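PDB 2X8X: Tlr1789 protein from Thermosynechococcus elongatus, which is an Omp85-family outer-membrane protein, related to chloroplast Toc75, that probably inserts or transports proteins, its N-terminal POTRA domains probably receiving them. Local coordinates for residues Q171-F176 with G206-V211. Numbering follows the deposited sequence.
Sequences QRTRDF and GLFEDV
Thr173 meets Leu207 and Phe208 at one end of a POTRA domain, the last of the three in this N-terminal fragment, where the loop leading into helix 175-179 faces the link from helix 192-205 into strand 208-217. The contact is small, 91 Å² in all, and no hydrogen bond crosses it. The methyl CG2 of Thr173 lies at the edge of the Phe208 ring, near the ring plane, 3.9 Å from CE1; the other branch, OG1, only brushes Leu207 CD1 at 4.1 Å, a loose van der Waals contact. A chi1 of -178° puts OG1 opposite the backbone N and leaves CG2 between N and the carbonyl carbon, facing the ring. Leu207 CB lies over the centre of one Phe208 face, 3.7 Å above the ring plane, while Thr173 meets the ring at its edge. Ile178 touches both Thr173 and Phe208, and Ile230 adds a further contact to the ring, tying the patch to helix 175-179 and strand 224-232. Glu232 grips the loop through both carboxylate oxygens: OE1 accepts from the backbone N of Arg172, and OE2 from that of Thr173.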
# COMPACT_ATOMS: atom_id res chain seq x y z
N GLN A 171 35.04 2.69 23.11
CA GLN A 171 35.29 3.37 21.81
C GLN A 171 36.67 4.03 21.78
O GLN A 171 37.01 4.74 22.72
CB GLN A 171 34.23 4.46 21.68
CG GLN A 171 34.49 5.50 20.61
CD GLN A 171 33.19 6.28 20.28
OE1 GLN A 171 33.18 7.15 19.39
NE2 GLN A 171 32.11 5.95 20.97
N ARG A 172 37.44 3.83 20.71
CA ARG A 172 38.72 4.58 20.52
C ARG A 172 38.60 5.72 19.48
O ARG A 172 39.02 6.86 19.77
CB ARG A 172 39.95 3.65 20.26
CG ARG A 172 40.16 2.55 21.39
CD ARG A 172 41.52 1.71 21.37
NE ARG A 172 41.86 1.20 20.04
CZ ARG A 172 41.33 0.12 19.45
NH1 ARG A 172 40.42 -0.66 20.04
NH2 ARG A 172 41.73 -0.17 18.22
N THR A 173 38.02 5.45 18.31
CA THR A 173 37.93 6.47 17.24
C THR A 173 36.87 7.56 17.60
O THR A 173 35.82 7.26 18.17
CB THR A 173 37.56 5.82 15.85
OG1 THR A 173 37.51 6.84 14.84
CG2 THR A 173 36.16 5.20 15.91
N ARG A 174 37.12 8.80 17.24
CA ARG A 174 36.12 9.86 17.47
C ARG A 174 34.92 9.75 16.53
O ARG A 174 35.07 9.30 15.38
CB ARG A 174 36.76 11.24 17.33
CG ARG A 174 38.15 11.30 17.99
CD ARG A 174 38.06 11.54 19.45
NE ARG A 174 38.57 12.88 19.74
CZ ARG A 174 37.85 14.00 19.68
NH1 ARG A 174 36.55 13.99 19.37
NH2 ARG A 174 38.43 15.16 19.95
N ASP A 175 33.76 10.19 17.01
CA ASP A 175 32.52 10.19 16.23
C ASP A 175 32.66 10.91 14.88
O ASP A 175 32.19 10.41 13.87
CB ASP A 175 31.31 10.82 16.99
CG ASP A 175 30.88 10.03 18.26
OD1 ASP A 175 31.05 8.79 18.36
OD2 ASP A 175 30.33 10.69 19.17
N PHE A 176 33.32 12.07 14.84
CA PHE A 176 33.38 12.81 13.56
C PHE A 176 34.03 11.99 12.44
O PHE A 176 33.69 12.14 11.27
CB PHE A 176 34.04 14.21 13.69
CG PHE A 176 35.52 14.16 14.01
CD1 PHE A 176 36.47 14.02 12.99
CD2 PHE A 176 35.98 14.24 15.34
CE1 PHE A 176 37.89 13.94 13.29
CE2 PHE A 176 37.38 14.19 15.65
CZ PHE A 176 38.33 14.03 14.62
N GLY A 206 40.44 1.88 7.09
CA GLY A 206 41.46 0.90 7.51
C GLY A 206 41.45 0.69 9.03
O GLY A 206 42.42 0.20 9.57
N LEU A 207 40.36 1.09 9.69
CA LEU A 207 40.26 1.23 11.14
C LEU A 207 39.48 0.12 11.79
O LEU A 207 39.69 -0.11 13.00
CB LEU A 207 39.48 2.52 11.46
CG LEU A 207 40.24 3.81 11.24
CD1 LEU A 207 39.42 5.03 11.76
CD2 LEU A 207 41.68 3.72 11.79
N PHE A 208 38.56 -0.51 11.03
CA PHE A 208 37.55 -1.43 11.56
C PHE A 208 37.67 -2.84 11.01
O PHE A 208 37.83 -3.03 9.81
CB PHE A 208 36.10 -0.91 11.27
CG PHE A 208 35.95 0.53 11.59
CD1 PHE A 208 36.16 0.98 12.91
CD2 PHE A 208 35.74 1.45 10.57
CE1 PHE A 208 36.06 2.33 13.23
CE2 PHE A 208 35.63 2.82 10.85
CZ PHE A 208 35.79 3.26 12.16
N GLU A 209 37.57 -3.81 11.91
CA GLU A 209 37.57 -5.18 11.52
C GLU A 209 36.23 -5.59 10.93
O GLU A 209 36.16 -6.43 10.03
CB GLU A 209 37.99 -6.04 12.73
CG GLU A 209 39.38 -5.61 13.21
CD GLU A 209 40.05 -6.63 14.15
OE1 GLU A 209 39.34 -7.54 14.65
OE2 GLU A 209 41.28 -6.50 14.40
N ASP A 210 35.15 -4.97 11.41
CA ASP A 210 33.82 -5.33 10.93
C ASP A 210 32.97 -4.13 11.19
O ASP A 210 33.14 -3.39 12.17
CB ASP A 210 33.30 -6.55 11.72
CG ASP A 210 31.95 -7.15 11.17
OD1 ASP A 210 31.72 -7.10 9.93
OD2 ASP A 210 31.14 -7.69 12.00
N VAL A 211 32.06 -3.90 10.28
CA VAL A 211 30.97 -2.96 10.57
C VAL A 211 29.69 -3.64 10.14
O VAL A 211 29.59 -3.99 8.99
CB VAL A 211 31.13 -1.66 9.74
CG1 VAL A 211 29.93 -0.73 10.02
CG2 VAL A 211 32.45 -0.95 10.00